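Local coordinates for protein precorrin-6y methyltransferase/putative decarboxylase (Methanothermobacter thermautotrophicus, PDB 1L3I) that probably catalyses S-adenosylmethionine-dependent methylation of cobalt-precorrin-6B at C-15, followed by decarboxylation at C-12, in anaerobic cobalamin biosynthesis, at residues Glu88-Cys96 / Glu112-Ile120; Arg129-Lys140 / Asn177-Gly185. All coordinates share one frame; numbering follows the deposited sequence.

How the interactions relate
Following the chain from the N terminus, interaction 1 comes first: E88-C96 leaves strand 84-88, and the 15 residues that follow, including strand 101-106, return the chain to E112-I120. This closes a loop at the adenine end of the cofactor pocket. Interaction 2 comes later and spans 36 residues, so that the rest of helix 137-149, strand 155-167 and the first part of strand 170-183 lie between R129-K140 and N177-G185. The two neither nest nor cross. They do touch: helix 113-122 packs on strand 128-134, with I120 CG2 3.7 Å from I130 CD1 and L117 against V132. Helix 113-122 thus ties the adenine end of the pocket to strand 128-134, which interaction 2 joins to antiparallel strand 170-183.

Interaction 1: residues Glu88-Cys96 / Glu112-Ile120; sequences EGDAPEALC and ELQEILRII. With SAH (S-adenosyl-L-homocysteine), chain G.
The adenine end of the S-adenosyl-L-homocysteine pocket is bordered by D90, A91 and E112, where helix 91-95 lies beside helix 113-120. A91 N donates to SAH N1 over 2.9 Å, while SAH N6 gives a weak, bent bond to E112 OE1 at 3.1 Å, and adenine is thus read along its N1/N6 edge. The E112 side chain, with CG beside its own backbone N (chi1 -53°) and extended beyond, approaches D90 from the opposite direction; D90 OD2 and E112 OE2 are 2.7 Å apart and the carboxylate planes are turned 68° to each other. R63, salt-bridged to D90 OD1, probably offsets part of this negative charge. In the Rossmann-type fold of AdoMet methyltransferases, both helices follow strands of the central sheet, and here they run almost parallel, 13° apart. P92, in the first turn of helix 91-95, packs against the facing side of helix 113-120: its CD sits 3.2 Å from E112 OE1, and its CB packs 3.6 Å from I119 CD1. E115, extended with CG anti to its backbone N, crosses P92 at about a right angle, OE2 reaching within 3.3 Å of P92 CB. An alanine in place of E115 would lose that carboxylate and is likely to leave P92 CB and CG without that cover. Deeper in, A91 CB and P92 CG meet the CG1 branch of I116. L95 CB rests 3.7 Å from I119 CG2, while its CD1 crosses to I116 CG2 and I120 CG1, with V38 and V40 of strand 36-40 also touching L95.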
loop_
_atom_site.group_PDB
_atom_site.type_symbol
_atom_site.label_atom_id
_atom_site.label_comp_id
_atom_site.label_asym_id
_atom_site.label_seq_id
_atom_site.Cartn_x
_atom_site.Cartn_y
_atom_site.Cartn_z
ATOM N N GLU A 88 -4.141 33.373 13.712
ATOM C CA GLU A 88 -2.720 33.183 13.502
ATOM C C GLU A 88 -2.080 33.056 14.866
ATOM O O GLU A 88 -2.418 33.801 15.784
ATOM C CB GLU A 88 -2.078 34.342 12.753
ATOM C CG GLU A 88 -0.620 34.060 12.431
ATOM C CD GLU A 88 0.173 35.296 12.100
ATOM O OE1 GLU A 88 -0.318 36.146 11.329
ATOM O OE2 GLU A 88 1.315 35.415 12.600
ATOM N N GLY A 89 -1.164 32.102 15.004
ATOM C CA GLY A 89 -0.483 31.919 16.270
ATOM C C GLY A 89 -0.249 30.461 16.581
ATOM O O GLY A 89 -0.726 29.567 15.881
ATOM N N ASP A 90 0.501 30.232 17.644
ATOM C CA ASP A 90 0.819 28.888 18.081
ATOM C C ASP A 90 -0.471 28.288 18.661
ATOM O O ASP A 90 -1.187 28.943 19.412
ATOM C CB ASP A 90 1.927 28.965 19.129
ATOM C CG ASP A 90 2.653 27.653 19.303
ATOM O OD1 ASP A 90 3.015 27.017 18.281
ATOM O OD2 ASP A 90 2.873 27.270 20.472
ATOM N N ALA A 91 -0.747 27.042 18.299
ATOM C CA ALA A 91 -1.953 26.334 18.716
ATOM C C ALA A 91 -2.383 26.355 20.179
ATOM O O ALA A 91 -3.538 26.681 20.468
ATOM C CB ALA A 91 -1.925 24.890 18.215
ATOM N N PRO A 92 -1.493 25.986 21.120
ATOM C CA PRO A 92 -1.949 26.003 22.520
ATOM C C PRO A 92 -2.520 27.346 22.984
ATOM O O PRO A 92 -3.616 27.381 23.549
ATOM C CB PRO A 92 -0.706 25.577 23.280
ATOM C CG PRO A 92 -0.037 24.644 22.294
ATOM C CD PRO A 92 -0.119 25.477 21.037
ATOM N N GLU A 93 -1.821 28.438 22.659
ATOM C CA GLU A 93 -2.260 29.788 23.014
ATOM C C GLU A 93 -3.636 30.050 22.424
ATOM O O GLU A 93 -4.544 30.506 23.131
ATOM C CB GLU A 93 -1.257 30.845 22.496
ATOM C CG GLU A 93 -1.818 32.274 22.201
ATOM C CD GLU A 93 -2.310 32.465 20.745
ATOM O OE1 GLU A 93 -1.547 32.127 19.800
ATOM O OE2 GLU A 93 -3.456 32.958 20.538
ATOM N N ALA A 94 -3.775 29.748 21.131
ATOM C CA ALA A 94 -5.008 29.960 20.371
ATOM C C ALA A 94 -6.160 29.098 20.860
ATOM O O ALA A 94 -7.296 29.575 20.962
ATOM C CB ALA A 94 -4.758 29.706 18.905
ATOM N N LEU A 95 -5.864 27.834 21.154
ATOM C CA LEU A 95 -6.875 26.877 21.622
ATOM C C LEU A 95 -7.545 27.317 22.918
ATOM O O LEU A 95 -8.723 27.044 23.126
ATOM C CB LEU A 95 -6.267 25.482 21.812
ATOM C CG LEU A 95 -6.088 24.595 20.582
ATOM C CD1 LEU A 95 -5.191 23.440 20.964
ATOM C CD2 LEU A 95 -7.440 24.107 20.058
ATOM N N CYS A 96 -6.798 28.011 23.771
ATOM C CA CYS A 96 -7.330 28.491 25.043
ATOM C C CYS A 96 -8.360 29.623 24.910
ATOM O O CYS A 96 -9.142 29.853 25.835
ATOM C CB CYS A 96 -6.199 28.960 25.957
ATOM S SG CYS A 96 -5.181 27.674 26.664
ATOM N N GLU A 112 4.421 20.247 19.516
ATOM C CA GLU A 112 3.552 20.429 20.681
ATOM C C GLU A 112 2.313 19.540 20.678
ATOM O O GLU A 112 1.310 19.879 21.298
ATOM C CB GLU A 112 3.118 21.896 20.767
ATOM C CG GLU A 112 4.279 22.870 20.727
ATOM C CD GLU A 112 3.839 24.300 20.515
ATOM O OE1 GLU A 112 2.737 24.515 19.968
ATOM O OE2 GLU A 112 4.613 25.208 20.883
ATOM N N LEU A 113 2.400 18.382 20.029
ATOM C CA LEU A 113 1.251 17.484 19.940
ATOM C C LEU A 113 0.611 17.154 21.284
ATOM O O LEU A 113 -0.601 17.311 21.478
ATOM C CB LEU A 113 1.620 16.185 19.218
ATOM C CG LEU A 113 0.449 15.216 19.079
ATOM C CD1 LEU A 113 -0.639 15.798 18.179
ATOM C CD2 LEU A 113 0.957 13.895 18.549
ATOM N N GLN A 114 1.443 16.701 22.212
ATOM C CA GLN A 114 0.988 16.323 23.545
ATOM C C GLN A 114 0.214 17.445 24.233
ATOM O O GLN A 114 -0.878 17.225 24.760
ATOM C CB GLN A 114 2.193 15.925 24.379
ATOM C CG GLN A 114 1.860 15.392 25.741
ATOM C CD GLN A 114 3.105 14.976 26.480
ATOM O OE1 GLN A 114 3.888 15.823 26.935
ATOM N NE2 GLN A 114 3.313 13.666 26.591
ATOM N N GLU A 115 0.779 18.648 24.194
ATOM C CA GLU A 115 0.172 19.831 24.808
ATOM C C GLU A 115 -1.166 20.152 24.147
ATOM O O GLU A 115 -2.163 20.399 24.831
ATOM C CB GLU A 115 1.122 21.017 24.653
ATOM C CG GLU A 115 0.686 22.289 25.331
ATOM C CD GLU A 115 1.683 23.427 25.140
ATOM O OE1 GLU A 115 2.742 23.210 24.495
ATOM O OE2 GLU A 115 1.405 24.545 25.643
ATOM N N ILE A 116 -1.149 20.179 22.810
ATOM C CA ILE A 116 -2.302 20.463 21.963
ATOM C C ILE A 116 -3.423 19.490 22.283
ATOM O O ILE A 116 -4.570 19.903 22.444
ATOM C CB ILE A 116 -1.917 20.323 20.464
ATOM C CG1 ILE A 116 -0.996 21.466 20.049
ATOM C CG2 ILE A 116 -3.155 20.290 19.561
ATOM C CD1 ILE A 116 -0.439 21.290 18.648
ATOM N N LEU A 117 -3.091 18.208 22.408
ATOM C CA LEU A 117 -4.105 17.201 22.716
ATOM C C LEU A 117 -4.696 17.350 24.121
ATOM O O LEU A 117 -5.917 17.370 24.272
ATOM C CB LEU A 117 -3.561 15.784 22.505
ATOM C CG LEU A 117 -3.372 15.316 21.065
ATOM C CD1 LEU A 117 -2.851 13.900 21.122
ATOM C CD2 LEU A 117 -4.671 15.401 20.264
ATOM N N ARG A 118 -3.840 17.499 25.135
ATOM C CA ARG A 118 -4.292 17.674 26.518
ATOM C C ARG A 118 -5.296 18.811 26.588
ATOM O O ARG A 118 -6.310 18.685 27.254
ATOM C CB ARG A 118 -3.132 18.017 27.439
ATOM C CG ARG A 118 -2.301 16.845 27.906
ATOM C CD ARG A 118 -1.266 17.356 28.877
ATOM N NE ARG A 118 -0.276 16.368 29.252
ATOM C CZ ARG A 118 1.036 16.579 29.211
ATOM N NH1 ARG A 118 1.521 17.751 28.791
ATOM N NH2 ARG A 118 1.885 15.639 29.639
ATOM N N ILE A 119 -4.981 19.921 25.920
ATOM C CA ILE A 119 -5.867 21.090 25.867
ATOM C C ILE A 119 -7.163 20.739 25.142
ATOM O O ILE A 119 -8.239 21.097 25.604
ATOM C CB ILE A 119 -5.192 22.313 25.157
ATOM C CG1 ILE A 119 -3.964 22.788 25.946
ATOM C CG2 ILE A 119 -6.192 23.441 24.933
ATOM C CD1 ILE A 119 -3.107 23.811 25.211
ATOM N N ILE A 120 -7.070 20.073 23.990
ATOM C CA ILE A 120 -8.282 19.700 23.254
ATOM C C ILE A 120 -9.168 18.841 24.161
ATOM O O ILE A 120 -10.379 18.969 24.138
ATOM C CB ILE A 120 -7.986 18.936 21.914
ATOM C CG1 ILE A 120 -7.423 19.893 20.851
ATOM C CG2 ILE A 120 -9.265 18.283 21.384
ATOM C CD1 ILE A 120 -7.017 19.220 19.554
HETATM N N SAH G . -4.544 19.917 6.448
HETATM C CA SAH G . -4.129 21.121 5.719
HETATM C CB SAH G . -2.584 21.240 5.645
HETATM C CG SAH G . -1.914 21.334 7.044
HETATM S SD SAH G . -0.125 21.509 7.070
HETATM C C SAH G . -4.731 21.078 4.321
HETATM O O SAH G . -5.447 20.101 4.042
HETATM O OXT SAH G . -4.500 22.022 3.538
HETATM C "C5'" SAH G . 0.210 21.620 8.810
HETATM C "C4'" SAH G . 0.072 23.002 9.344
HETATM O "O4'" SAH G . 0.409 22.885 10.739
HETATM C "C3'" SAH G . 1.062 24.110 8.729
HETATM O "O3'" SAH G . 0.476 25.226 7.983
HETATM C "C2'" SAH G . 1.830 24.512 10.009
HETATM O "O2'" SAH G . 2.381 25.837 10.074
HETATM C "C1'" SAH G . 0.816 24.180 11.080
HETATM N N9 SAH G . 1.252 24.003 12.458
HETATM C C8 SAH G . 2.200 23.072 12.949
HETATM N N7 SAH G . 2.337 23.174 14.236
HETATM C C5 SAH G . 1.466 24.214 14.631
HETATM C C6 SAH G . 1.156 24.800 15.871
HETATM N N6 SAH G . 1.727 24.393 17.010
HETATM N N1 SAH G . 0.241 25.809 15.926
HETATM C C2 SAH G . -0.318 26.201 14.788
HETATM N N3 SAH G . -0.113 25.733 13.570
HETATM C C4 SAH G . 0.792 24.734 13.546
#

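Interaction 2: residues Arg129-Lys140 / Asn177-Gly185; sequences RIIVTAILLETK and NPVALIYTG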
loop_
_atom_site.group_PDB
_atom_site.type_symbol
_atom_site.label_atom_id
_atom_site.label_comp_id
_atom_site.label_asym_id
_atom_site.label_seq_id
_atom_site.Cartn_x
_atom_site.Cartn_y
_atom_site.Cartn_z
ATOM N N ARG A 129 -15.307 14.413 18.834
ATOM C CA ARG A 129 -14.370 13.576 18.106
ATOM C C ARG A 129 -13.051 14.291 17.877
ATOM O O ARG A 129 -13.029 15.476 17.567
ATOM C CB ARG A 129 -14.968 13.205 16.745
ATOM C CG ARG A 129 -16.184 12.273 16.777
ATOM C CD ARG A 129 -17.383 12.888 16.065
ATOM N NE ARG A 129 -18.163 13.723 16.967
ATOM C CZ ARG A 129 -18.941 14.741 16.602
ATOM N NH1 ARG A 129 -19.067 15.093 15.326
ATOM N NH2 ARG A 129 -19.609 15.411 17.523
ATOM N N ILE A 130 -11.952 13.559 18.038
ATOM C CA ILE A 130 -10.616 14.094 17.798
ATOM C C ILE A 130 -9.996 13.231 16.696
ATOM O O ILE A 130 -10.108 12.007 16.721
ATOM C CB ILE A 130 -9.707 14.008 19.045
ATOM C CG1 ILE A 130 -10.353 14.727 20.242
ATOM C CG2 ILE A 130 -8.323 14.582 18.730
ATOM C CD1 ILE A 130 -9.536 14.608 21.509
ATOM N N ILE A 131 -9.378 13.875 15.707
ATOM C CA ILE A 131 -8.734 13.174 14.593
ATOM C C ILE A 131 -7.391 13.837 14.326
ATOM O O ILE A 131 -7.314 15.036 14.114
ATOM C CB ILE A 131 -9.608 13.221 13.302
ATOM C CG1 ILE A 131 -10.956 12.541 13.550
ATOM C CG2 ILE A 131 -8.882 12.529 12.138
ATOM C CD1 ILE A 131 -12.091 13.234 12.896
ATOM N N VAL A 132 -6.326 13.067 14.427
ATOM C CA VAL A 132 -4.995 13.582 14.203
ATOM C C VAL A 132 -4.499 12.982 12.899
ATOM O O VAL A 132 -4.580 11.776 12.704
ATOM C CB VAL A 132 -4.014 13.171 15.350
ATOM C CG1 VAL A 132 -2.625 13.755 15.084
ATOM C CG2 VAL A 132 -4.544 13.630 16.722
ATOM N N THR A 133 -4.029 13.837 12.000
ATOM C CA THR A 133 -3.499 13.422 10.709
ATOM C C THR A 133 -1.998 13.310 10.887
ATOM O O THR A 133 -1.332 14.315 11.139
ATOM C CB THR A 133 -3.780 14.495 9.649
ATOM O OG1 THR A 133 -5.163 14.855 9.706
ATOM C CG2 THR A 133 -3.472 13.960 8.268
ATOM N N ALA A 134 -1.447 12.110 10.722
ATOM C CA ALA A 134 -0.017 11.891 10.908
ATOM C C ALA A 134 0.775 11.397 9.706
ATOM O O ALA A 134 0.443 10.373 9.117
ATOM C CB ALA A 134 0.197 10.943 12.062
ATOM N N ILE A 135 1.807 12.144 9.330
ATOM C CA ILE A 135 2.687 11.722 8.234
ATOM C C ILE A 135 4.046 11.295 8.802
ATOM O O ILE A 135 4.798 10.571 8.151
ATOM C CB ILE A 135 2.879 12.810 7.162
ATOM C CG1 ILE A 135 3.458 14.080 7.780
ATOM C CG2 ILE A 135 1.566 13.081 6.451
ATOM C CD1 ILE A 135 3.802 15.116 6.752
ATOM N N LEU A 136 4.363 11.757 10.015
ATOM C CA LEU A 136 5.606 11.382 10.678
ATOM C C LEU A 136 5.369 10.140 11.527
ATOM O O LEU A 136 4.394 10.054 12.262
ATOM C CB LEU A 136 6.115 12.495 11.586
ATOM C CG LEU A 136 6.497 13.828 10.933
ATOM C CD1 LEU A 136 7.069 14.745 11.992
ATOM C CD2 LEU A 136 7.489 13.607 9.814
ATOM N N LEU A 137 6.290 9.196 11.438
ATOM C CA LEU A 137 6.201 7.962 12.204
ATOM C C LEU A 137 6.057 8.249 13.717
ATOM O O LEU A 137 5.269 7.608 14.413
ATOM C CB LEU A 137 7.455 7.109 11.938
ATOM C CG LEU A 137 7.819 5.951 12.870
ATOM C CD1 LEU A 137 6.705 4.896 12.941
ATOM C CD2 LEU A 137 9.113 5.340 12.385
ATOM N N GLU A 138 6.784 9.248 14.192
ATOM C CA GLU A 138 6.774 9.614 15.594
ATOM C C GLU A 138 5.406 10.103 16.022
ATOM O O GLU A 138 4.907 9.730 17.086
ATOM C CB GLU A 138 7.819 10.681 15.872
ATOM C CG GLU A 138 9.260 10.245 15.587
ATOM C CD GLU A 138 9.632 10.272 14.103
ATOM O OE1 GLU A 138 8.857 10.778 13.271
ATOM O OE2 GLU A 138 10.727 9.794 13.768
ATOM N N THR A 139 4.780 10.897 15.165
ATOM C CA THR A 139 3.461 11.428 15.444
ATOM C C THR A 139 2.420 10.307 15.584
ATOM O O THR A 139 1.530 10.409 16.406
ATOM C CB THR A 139 3.027 12.391 14.332
ATOM O OG1 THR A 139 4.084 13.334 14.099
ATOM C CG2 THR A 139 1.764 13.125 14.703
ATOM N N LYS A 140 2.550 9.245 14.790
ATOM C CA LYS A 140 1.589 8.135 14.853
ATOM C C LYS A 140 1.657 7.482 16.227
ATOM O O LYS A 140 0.633 7.208 16.851
ATOM C CB LYS A 140 1.873 7.092 13.755
ATOM C CG LYS A 140 1.593 7.580 12.352
ATOM C CD LYS A 140 2.130 6.622 11.299
ATOM C CE LYS A 140 2.249 7.337 9.949
ATOM N NZ LYS A 140 2.975 6.530 8.936
ATOM N N ASN A 177 2.114 9.703 -0.623
ATOM C CA ASN A 177 2.764 9.282 0.609
ATOM C C ASN A 177 1.695 8.797 1.586
ATOM O O ASN A 177 0.590 9.333 1.619
ATOM C CB ASN A 177 3.555 10.434 1.232
ATOM C CG ASN A 177 4.716 10.874 0.360
ATOM O OD1 ASN A 177 5.340 10.069 -0.327
ATOM N ND2 ASN A 177 5.000 12.163 0.377
ATOM N N PRO A 178 1.989 7.726 2.332
ATOM C CA PRO A 178 0.989 7.246 3.277
ATOM C C PRO A 178 0.659 8.266 4.354
ATOM O O PRO A 178 1.498 9.063 4.746
ATOM C CB PRO A 178 1.648 5.980 3.843
ATOM C CG PRO A 178 3.082 6.219 3.696
ATOM C CD PRO A 178 3.173 6.856 2.336
ATOM N N VAL A 179 -0.592 8.268 4.780
ATOM C CA VAL A 179 -1.044 9.160 5.820
ATOM C C VAL A 179 -1.871 8.324 6.791
ATOM O O VAL A 179 -2.669 7.470 6.370
ATOM C CB VAL A 179 -1.938 10.290 5.244
ATOM C CG1 VAL A 179 -2.476 11.177 6.387
ATOM C CG2 VAL A 179 -1.140 11.124 4.253
ATOM N N ALA A 180 -1.639 8.510 8.084
ATOM C CA ALA A 180 -2.403 7.784 9.089
ATOM C C ALA A 180 -3.366 8.746 9.805
ATOM O O ALA A 180 -3.084 9.943 9.960
ATOM C CB ALA A 180 -1.462 7.131 10.106
ATOM N N LEU A 181 -4.532 8.231 10.172
ATOM C CA LEU A 181 -5.516 9.019 10.891
ATOM C C LEU A 181 -5.710 8.343 12.240
ATOM O O LEU A 181 -6.089 7.165 12.297
ATOM C CB LEU A 181 -6.860 9.084 10.153
ATOM C CG LEU A 181 -6.885 9.777 8.789
ATOM C CD1 LEU A 181 -8.298 9.741 8.251
ATOM C CD2 LEU A 181 -6.389 11.206 8.895
ATOM N N ILE A 182 -5.307 9.037 13.307
ATOM C CA ILE A 182 -5.453 8.536 14.667
ATOM C C ILE A 182 -6.704 9.242 15.209
ATOM O O ILE A 182 -6.742 10.473 15.296
ATOM C CB ILE A 182 -4.193 8.841 15.528
ATOM C CG1 ILE A 182 -2.980 8.101 14.971
ATOM C CG2 ILE A 182 -4.422 8.431 16.982
ATOM C CD1 ILE A 182 -2.325 8.773 13.812
ATOM N N TYR A 183 -7.737 8.479 15.551
ATOM C CA TYR A 183 -8.975 9.079 16.023
ATOM C C TYR A 183 -9.537 8.442 17.291
ATOM O O TYR A 183 -9.307 7.258 17.564
ATOM C CB TYR A 183 -10.012 9.093 14.894
ATOM C CG TYR A 183 -10.336 7.724 14.337
ATOM C CD1 TYR A 183 -11.483 7.048 14.758
ATOM C CD2 TYR A 183 -9.456 7.062 13.477
ATOM C CE1 TYR A 183 -11.756 5.756 14.330
ATOM C CE2 TYR A 183 -9.720 5.768 13.050
ATOM C CZ TYR A 183 -10.860 5.118 13.496
ATOM O OH TYR A 183 -11.107 3.815 13.123
ATOM N N THR A 184 -10.294 9.246 18.040
ATOM C CA THR A 184 -10.890 8.842 19.318
ATOM C C THR A 184 -12.270 8.177 19.288
ATOM O O THR A 184 -12.948 8.144 18.248
ATOM C CB THR A 184 -10.923 10.035 20.319
ATOM O OG1 THR A 184 -11.722 11.096 19.786
ATOM C CG2 THR A 184 -9.514 10.572 20.576
ATOM N N GLY A 185 -12.675 7.694 20.473
ATOM C CA GLY A 185 -13.944 6.995 20.691
ATOM C C GLY A 185 -15.282 7.657 20.381
ATOM O O GLY A 185 -15.344 8.750 19.802
HETATM O O HOH W 1 -12.965 10.539 16.525
HETATM O O HOH W 2 3.708 8.202 6.734
#
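I182 packs beside V132, and its CD1 reaches along the same face to A134 CB, 3.8 Å away. There K140 runs its extended chain over A180, CE lying 3.7 Å from A180 CB. The other face carries I131 CG1 against Y183 CB, and T133, whose CG2 is 3.5 Å from V179 CG1 and which lies alongside L181. Between the faces, the hydrogen-bonded pairs V132/I182 and A134/A180 exchange two backbone bonds each; A134 N to A180 O, 2.8 Å, is nearly straight at 179°. At the far end T184 folds OG1 between its backbone N and carbonyl carbon (chi1 61°), and this hydroxyl oxygen, not a carbonyl, accepts I130 N at 3.0 Å. One water joins I130 O to T184 O. At the opposite end another water accepts from K140 NZ at 2.9 Å and donates to I135 O and P178 O; K140 NZ also salt-bridges E158. Antiparallel strand 170-183 paired with parallel strand 128-134, in the order 3-2-1-4-5-7-6, marks the Rossmann-like class I AdoMet methyltransferases. Strand 101-106 flanks strand 128-134 and strand 155-167 flanks strand 170-183, while helices 113-122 and 137-149 cover the face of I130, V132 and I182.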